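Local coordinates for protein NADH dehydrogenase (Methanothermobacter marburgensis, PDB 4R81) that binds flavin mononucleotide and probably passes electrons from NADH or NADPH to quinones, at residues 155-158 with 159-163; 67-70 with 71-74; 106-109 with 110-114. One frame throughout, in Å; residues are numbered along the deposited sequence.

Contact 1: 155-158 with 159-163; sequences VMLG and DRLLG
The amide N of Leu162 reaches the carbonyl O of Leu157 over 2.9 Å, nearly straight at the hydrogen (162°). Its acceptor stands five residues back instead of four, and the same spacing recurs where Arg160 N donates to Val155 O at 3.0 Å. A third amide, Gly163 N, meets Gly158 O at 2.7 Å, but this bond is strongly bent and weak. Bonds of this span belong to wider, pi-type turns, so the end of helix 148-162 is broader than a regular alpha helix. The helix packs against the parallel sheet of the flavodoxin-like fold: Leu157 and Leu161 both touch strands 129-135 and 169-174, with their methyls Leu157 CD2 and Leu161 CD1 meeting at 4.2 Å, while Met156 sits on strand 84-90 as well as on Phe104 of helix 98-107.

Away from the sheet, Arg160 carries the rest of the contact. Its chain is extended from CG to NE (chi2 175°) and runs alongside Val155, which brings the guanidinium against a methyl: Val155 CG1 lies over one face, displaced toward the rim, 3.4 Å from Arg160 NH2. Met156 crosses the arginine at about a right angle, its sulfur arriving at the guanidinium edge, with SD 3.8 Å from Arg160 NH1. The rotation of the charged group is further fixed from outside, since NH2 makes a salt bridge to Asp95 and NE bonds to the carbonyl O of Trp93 of the second subunit. One residue earlier, Asp159 touches a bound FMN, and its OD2 is hydrogen-bonded to Ser94 OG of the second subunit.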
loop_
_atom_site.group_PDB
_atom_site.type_symbol
_atom_site.label_atom_id
_atom_site.label_comp_id
_atom_site.label_asym_id
_atom_site.label_seq_id
_atom_site.Cartn_x
_atom_site.Cartn_y
_atom_site.Cartn_z
ATOM N N VAL A 155 -5.639 -8.375 2.605
ATOM C CA VAL A 155 -5.630 -6.924 2.584
ATOM C C VAL A 155 -6.622 -6.351 1.570
ATOM O O VAL A 155 -7.499 -5.555 1.915
ATOM C CB VAL A 155 -4.203 -6.413 2.306
ATOM C CG1 VAL A 155 -4.189 -4.898 2.098
ATOM C CG2 VAL A 155 -3.284 -6.798 3.457
ATOM N N MET A 156 -6.496 -6.770 0.316
ATOM C CA MET A 156 -7.294 -6.188 -0.750
ATOM C C MET A 156 -8.712 -6.759 -0.760
ATOM O O MET A 156 -9.692 -6.015 -0.719
ATOM C CB MET A 156 -6.601 -6.426 -2.087
ATOM C CG MET A 156 -7.165 -5.644 -3.222
ATOM S SD MET A 156 -6.770 -3.891 -3.096
ATOM C CE MET A 156 -7.367 -3.371 -4.694
ATOM N N LEU A 157 -8.824 -8.081 -0.791
ATOM C CA LEU A 157 -10.144 -8.705 -0.838
ATOM C C LEU A 157 -10.838 -8.599 0.514
ATOM O O LEU A 157 -12.013 -8.233 0.587
ATOM C CB LEU A 157 -10.044 -10.170 -1.283
ATOM C CG LEU A 157 -9.407 -10.389 -2.659
ATOM C CD1 LEU A 157 -9.469 -11.849 -3.079
ATOM C CD2 LEU A 157 -10.093 -9.514 -3.694
ATOM N N GLY A 158 -10.114 -8.915 1.583
ATOM C CA GLY A 158 -10.703 -8.920 2.908
ATOM C C GLY A 158 -11.057 -7.541 3.436
ATOM O O GLY A 158 -12.232 -7.192 3.541
ATOM N N ASP A 159 -10.040 -6.757 3.774
ATOM C CA ASP A 159 -10.264 -5.474 4.433
ATOM C C ASP A 159 -10.834 -4.416 3.492
ATOM O O ASP A 159 -11.813 -3.745 3.814
ATOM C CB ASP A 159 -8.963 -4.970 5.053
ATOM C CG ASP A 159 -9.158 -3.716 5.887
ATOM O OD1 ASP A 159 -10.140 -3.661 6.663
ATOM O OD2 ASP A 159 -8.326 -2.786 5.777
ATOM N N ARG A 160 -10.218 -4.262 2.328
ATOM C CA ARG A 160 -10.554 -3.133 1.465
ATOM C C ARG A 160 -11.817 -3.323 0.635
ATOM O O ARG A 160 -12.382 -2.348 0.145
ATOM C CB ARG A 160 -9.374 -2.784 0.552
ATOM C CG ARG A 160 -8.199 -2.179 1.279
ATOM C CD ARG A 160 -7.026 -1.978 0.346
ATOM N NE ARG A 160 -5.785 -1.763 1.090
ATOM C CZ ARG A 160 -4.564 -1.824 0.564
ATOM N NH1 ARG A 160 -4.400 -2.078 -0.727
ATOM N NH2 ARG A 160 -3.507 -1.636 1.334
ATOM N N LEU A 161 -12.275 -4.560 0.475
ATOM C CA LEU A 161 -13.439 -4.797 -0.381
ATOM C C LEU A 161 -14.589 -5.456 0.375
ATOM O O LEU A 161 -15.618 -4.819 0.619
ATOM C CB LEU A 161 -13.037 -5.571 -1.642
ATOM C CG LEU A 161 -12.131 -4.735 -2.558
ATOM C CD1 LEU A 161 -11.529 -5.574 -3.677
ATOM C CD2 LEU A 161 -12.886 -3.527 -3.142
ATOM N N LEU A 162 -14.424 -6.715 0.769
ATOM C CA LEU A 162 -15.445 -7.352 1.597
ATOM C C LEU A 162 -15.678 -6.540 2.874
ATOM O O LEU A 162 -16.805 -6.445 3.357
ATOM C CB LEU A 162 -15.066 -8.802 1.939
ATOM C CG LEU A 162 -15.048 -9.824 0.792
ATOM C CD1 LEU A 162 -14.371 -11.130 1.210
ATOM C CD2 LEU A 162 -16.454 -10.092 0.266
ATOM N N GLY A 163 -14.613 -5.937 3.401
ATOM C CA GLY A 163 -14.683 -5.200 4.654
ATOM C C GLY A 163 -15.490 -3.914 4.598
ATOM O O GLY A 163 -15.844 -3.350 5.646
#

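Contact 2: 67-70 with 71-74; sequences PLPE and DVME
Leu68 and Met73 clasp the N-terminal end of helix 70-80 in a local contact at the protein surface, where the loop after helix 53-61 turns into the helix. Pro69 occupies the N-cap position, so Leu68 just before it and Met73 four residues after it form a hydrophobic staple, with Leu68 CB 3.9 Å from Met73 CG. The methionine is suited to this because its CG lies anti to the carbonyl carbon (chi1 -61°) and is thus swung back toward the start of the helix. There CG passes 3.2 Å from Pro69 O, and SD comes 3.5 Å from Leu68 O.

The backbone supplies the first helical turn. Met73 N donates to Pro69 O at 3.0 Å with an N-H...O angle of 163°, while Glu74 N binds Glu70 O in the same way, also at 3.0 Å. Beside the staple, the buried Val72 splits its two methyls, CG1 toward Leu68 CD1 and CG2 toward the proline ring at Pro69 CG. Its flank is also covered by Arg106 of helix 98-107.

Asp71 adds a charge in the first turn, where the helix end would probably stabilise its anionic form. Its OD2 makes a salt bridge to Arg106, and Glu74 pairs in the same way with Arg78. With CG placed between the backbone N and the carbonyl carbon (chi1 57°), the aspartate curls back over the turn: OD1 takes a weak bond from Val72 N at 2.8 Å and rests 3.3 Å from Pro69 CB.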
loop_
_atom_site.group_PDB
_atom_site.type_symbol
_atom_site.label_atom_id
_atom_site.label_comp_id
_atom_site.label_asym_id
_atom_site.label_seq_id
_atom_site.Cartn_x
_atom_site.Cartn_y
_atom_site.Cartn_z
ATOM N N PRO A 67 -18.561 17.399 5.479
ATOM C CA PRO A 67 -18.222 17.643 4.068
ATOM C C PRO A 67 -17.120 16.744 3.511
ATOM O O PRO A 67 -16.210 16.342 4.238
ATOM C CB PRO A 67 -17.729 19.092 4.073
ATOM C CG PRO A 67 -18.391 19.712 5.243
ATOM C CD PRO A 67 -18.472 18.634 6.279
ATOM N N LEU A 68 -17.212 16.443 2.220
ATOM C CA LEU A 68 -16.182 15.689 1.515
ATOM C C LEU A 68 -15.642 16.526 0.368
ATOM O O LEU A 68 -16.377 17.322 -0.212
ATOM C CB LEU A 68 -16.751 14.382 0.959
ATOM C CG LEU A 68 -17.084 13.316 2.000
ATOM C CD1 LEU A 68 -17.759 12.129 1.344
ATOM C CD2 LEU A 68 -15.824 12.882 2.698
ATOM N N PRO A 69 -14.353 16.347 0.039
ATOM C CA PRO A 69 -13.736 17.033 -1.100
ATOM C C PRO A 69 -14.472 16.701 -2.398
ATOM O O PRO A 69 -15.022 15.604 -2.521
ATOM C CB PRO A 69 -12.327 16.439 -1.141
ATOM C CG PRO A 69 -12.061 15.984 0.242
ATOM C CD PRO A 69 -13.385 15.528 0.787
ATOM N N GLU A 70 -14.478 17.628 -3.352
ATOM C CA GLU A 70 -15.204 17.423 -4.600
ATOM C C GLU A 70 -14.745 16.190 -5.382
ATOM O O GLU A 70 -15.565 15.499 -5.992
ATOM C CB GLU A 70 -15.141 18.680 -5.475
ATOM C CG GLU A 70 -16.073 19.802 -5.014
ATOM C CD GLU A 70 -15.605 21.179 -5.442
ATOM O OE1 GLU A 70 -14.372 21.374 -5.565
ATOM O OE2 GLU A 70 -16.466 22.068 -5.643
ATOM N N ASP A 71 -13.448 15.901 -5.359
ATOM C CA ASP A 71 -12.947 14.769 -6.127
ATOM C C ASP A 71 -13.421 13.446 -5.531
ATOM O O ASP A 71 -13.737 12.503 -6.261
ATOM C CB ASP A 71 -11.420 14.826 -6.308
ATOM C CG ASP A 71 -10.658 14.889 -4.995
ATOM O OD1 ASP A 71 -11.267 15.089 -3.917
ATOM O OD2 ASP A 71 -9.415 14.748 -5.052
ATOM N N VAL A 72 -13.500 13.397 -4.206
ATOM C CA VAL A 72 -14.034 12.227 -3.512
ATOM C C VAL A 72 -15.531 12.053 -3.792
ATOM O O VAL A 72 -15.999 10.937 -4.047
ATOM C CB VAL A 72 -13.762 12.296 -1.990
ATOM C CG1 VAL A 72 -14.444 11.143 -1.269
ATOM C CG2 VAL A 72 -12.259 12.267 -1.726
ATOM N N MET A 73 -16.273 13.161 -3.775
ATOM C CA MET A 73 -17.702 13.129 -4.085
ATOM C C MET A 73 -17.948 12.560 -5.481
ATOM O O MET A 73 -18.871 11.767 -5.687
ATOM C CB MET A 73 -18.320 14.526 -3.958
ATOM C CG MET A 73 -18.215 15.113 -2.566
ATOM S SD MET A 73 -18.962 16.747 -2.436
ATOM C CE MET A 73 -20.697 16.319 -2.563
ATOM N N GLU A 74 -17.108 12.954 -6.434
ATOM C CA GLU A 74 -17.201 12.450 -7.801
ATOM C C GLU A 74 -16.946 10.945 -7.867
ATOM O O GLU A 74 -17.612 10.233 -8.618
ATOM C CB GLU A 74 -16.233 13.199 -8.728
ATOM C CG GLU A 74 -15.979 12.519 -10.070
ATOM C CD GLU A 74 -17.160 12.609 -11.025
ATOM O OE1 GLU A 74 -18.069 13.437 -10.781
ATOM O OE2 GLU A 74 -17.172 11.856 -12.027
#

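Contact 3: 106-109 with 110-114; sequences RVWT and YGYAY
Helix 98-107 gives way at Trp108, whose backbone (psi 75°) forms the centre of an inverse gamma turn between Val107 and Thr109. The chain then doubles back in a type II beta turn over Thr109-Tyr112. Thr109 O is held by two amides: Ala113 N at 3.0 Å, nearly in line with the carbonyl, and Tyr112 N, above the carbonyl plane. Gly111 has a phi of 95°, where a side chain would jam against the carbonyl O of Tyr110.

Among the side chains, Ala113 CB packs 3.7 Å from Trp108 CB, and the indole's CZ3 comes to the edge of the Tyr112 ring, 4.2 Å from CE2. A water links Thr109 OG1 to Tyr110 O, donating to the latter. Tyr114 turns back toward Trp108 and Tyr110 with its CG between the backbone N and the carbonyl carbon (chi1 70°). This sets its CE1 edge 3.6 Å from Trp108 O in the ring plane, with Tyr110 CA over one face. An alanine at Tyr114 would lose the ring and is likely to leave Trp108 O and Tyr110 CA without that packing, opening a gap beside the turn.

Trp108 also meets Trp93 of the second subunit edge-to-face, and Tyr114 lies about 5 Å from a bound FMN, so these turns lead the chain out of a flavodoxin-like helix beside the cofactor site.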
loop_
_atom_site.group_PDB
_atom_site.type_symbol
_atom_site.label_atom_id
_atom_site.label_comp_id
_atom_site.label_asym_id
_atom_site.label_seq_id
_atom_site.Cartn_x
_atom_site.Cartn_y
_atom_site.Cartn_z
ATOM N N ARG A 106 -8.439 7.988 0.724
ATOM C CA ARG A 106 -9.247 9.193 0.547
ATOM C C ARG A 106 -10.713 8.943 0.202
ATOM O O ARG A 106 -11.580 9.768 0.513
ATOM C CB ARG A 106 -8.613 10.091 -0.525
ATOM C CG ARG A 106 -7.202 10.572 -0.188
ATOM C CD ARG A 106 -6.754 11.676 -1.138
ATOM N NE ARG A 106 -7.672 12.809 -1.070
ATOM C CZ ARG A 106 -8.328 13.329 -2.105
ATOM N NH1 ARG A 106 -8.146 12.852 -3.327
ATOM N NH2 ARG A 106 -9.160 14.346 -1.911
ATOM N N VAL A 107 -10.994 7.818 -0.446
ATOM C CA VAL A 107 -12.332 7.579 -0.973
ATOM C C VAL A 107 -13.160 6.709 -0.036
ATOM O O VAL A 107 -14.371 6.864 0.046
ATOM C CB VAL A 107 -12.279 7.025 -2.427
ATOM C CG1 VAL A 107 -13.688 6.734 -2.975
ATOM C CG2 VAL A 107 -11.543 8.018 -3.336
ATOM N N TRP A 108 -12.503 5.827 0.711
ATOM C CA TRP A 108 -13.222 4.989 1.666
ATOM C C TRP A 108 -13.458 5.775 2.962
ATOM O O TRP A 108 -12.797 5.540 3.979
ATOM C CB TRP A 108 -12.434 3.711 1.963
ATOM C CG TRP A 108 -12.624 2.490 1.041
ATOM C CD1 TRP A 108 -12.081 1.260 1.249
ATOM C CD2 TRP A 108 -13.397 2.379 -0.185
ATOM N NE1 TRP A 108 -12.448 0.394 0.248
ATOM C CE2 TRP A 108 -13.254 1.050 -0.642
ATOM C CE3 TRP A 108 -14.182 3.264 -0.936
ATOM C CZ2 TRP A 108 -13.873 0.581 -1.808
ATOM C CZ3 TRP A 108 -14.795 2.796 -2.098
ATOM C CH2 TRP A 108 -14.635 1.467 -2.521
ATOM N N THR A 109 -14.408 6.704 2.926
ATOM C CA THR A 109 -14.588 7.676 4.009
ATOM C C THR A 109 -15.561 7.231 5.086
ATOM O O THR A 109 -16.437 6.400 4.846
ATOM C CB THR A 109 -15.046 9.041 3.450
ATOM O OG1 THR A 109 -16.209 8.858 2.633
ATOM C CG2 THR A 109 -13.957 9.638 2.606
ATOM N N TYR A 110 -15.398 7.786 6.285
ATOM C CA TYR A 110 -16.307 7.483 7.374
ATOM C C TYR A 110 -17.706 7.960 7.000
ATOM O O TYR A 110 -17.886 9.084 6.513
ATOM C CB TYR A 110 -15.856 8.133 8.684
ATOM C CG TYR A 110 -16.736 7.721 9.836
ATOM C CD1 TYR A 110 -17.896 8.421 10.132
ATOM C CD2 TYR A 110 -16.432 6.600 10.601
ATOM C CE1 TYR A 110 -18.720 8.032 11.156
ATOM C CE2 TYR A 110 -17.248 6.207 11.632
ATOM C CZ TYR A 110 -18.391 6.928 11.908
ATOM O OH TYR A 110 -19.216 6.544 12.933
ATOM N N GLY A 111 -18.693 7.095 7.228
ATOM C CA GLY A 111 -20.070 7.397 6.880
ATOM C C GLY A 111 -20.455 6.853 5.518
ATOM O O GLY A 111 -21.637 6.814 5.175
ATOM N N TYR A 112 -19.455 6.430 4.747
ATOM C CA TYR A 112 -19.674 5.878 3.415
ATOM C C TYR A 112 -19.213 4.422 3.330
ATOM O O TYR A 112 -20.025 3.514 3.113
ATOM C CB TYR A 112 -18.933 6.717 2.373
ATOM C CG TYR A 112 -19.054 6.196 0.954
ATOM C CD1 TYR A 112 -20.263 6.253 0.275
ATOM C CD2 TYR A 112 -17.957 5.656 0.294
ATOM C CE1 TYR A 112 -20.375 5.786 -1.027
ATOM C CE2 TYR A 112 -18.057 5.186 -0.999
ATOM C CZ TYR A 112 -19.269 5.252 -1.655
ATOM O OH TYR A 112 -19.378 4.785 -2.945
ATOM N N ALA A 113 -17.909 4.205 3.496
ATOM C CA ALA A 113 -17.328 2.863 3.401
ATOM C C ALA A 113 -17.431 2.084 4.709
ATOM O O ALA A 113 -17.403 0.853 4.714
ATOM C CB ALA A 113 -15.874 2.937 2.946
ATOM N N TYR A 114 -17.537 2.808 5.818
ATOM C CA TYR A 114 -17.650 2.185 7.127
ATOM C C TYR A 114 -18.205 3.191 8.120
ATOM O O TYR A 114 -18.005 4.396 7.964
ATOM C CB TYR A 114 -16.282 1.673 7.603
ATOM C CG TYR A 114 -15.270 2.750 7.959
ATOM C CD1 TYR A 114 -14.565 3.426 6.968
ATOM C CD2 TYR A 114 -15.001 3.067 9.286
ATOM C CE1 TYR A 114 -13.632 4.403 7.289
ATOM C CE2 TYR A 114 -14.072 4.043 9.617
ATOM C CZ TYR A 114 -13.390 4.705 8.615
ATOM O OH TYR A 114 -12.465 5.672 8.942
HETATM O O HOH W 1 -18.496 9.954 4.096
#

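Going from the N terminus, contact 2 opens helix 70-80, contact 3 closes helix 98-107, and contact 1 ends helix 148-162. Each seals only a short turn of continuous chain; they stand in series, and none nests in or crosses another. The ties are made in space. Besides the Asp71 salt bridge, contact 2 meets contact 3 through Val72 CG2 against Arg106 O (3.4 Å) and Leu68 CD2 against Thr109 CG2 (3.7 Å). Contact 3 in turn reaches contact 1 by Trp108 NE1 and Arg160 O, 2.7 Å apart and probably hydrogen-bonded. Contacts 1 and 2 stay about 14 Å apart at their nearest atoms, so 106-114 bridges the two helix ends.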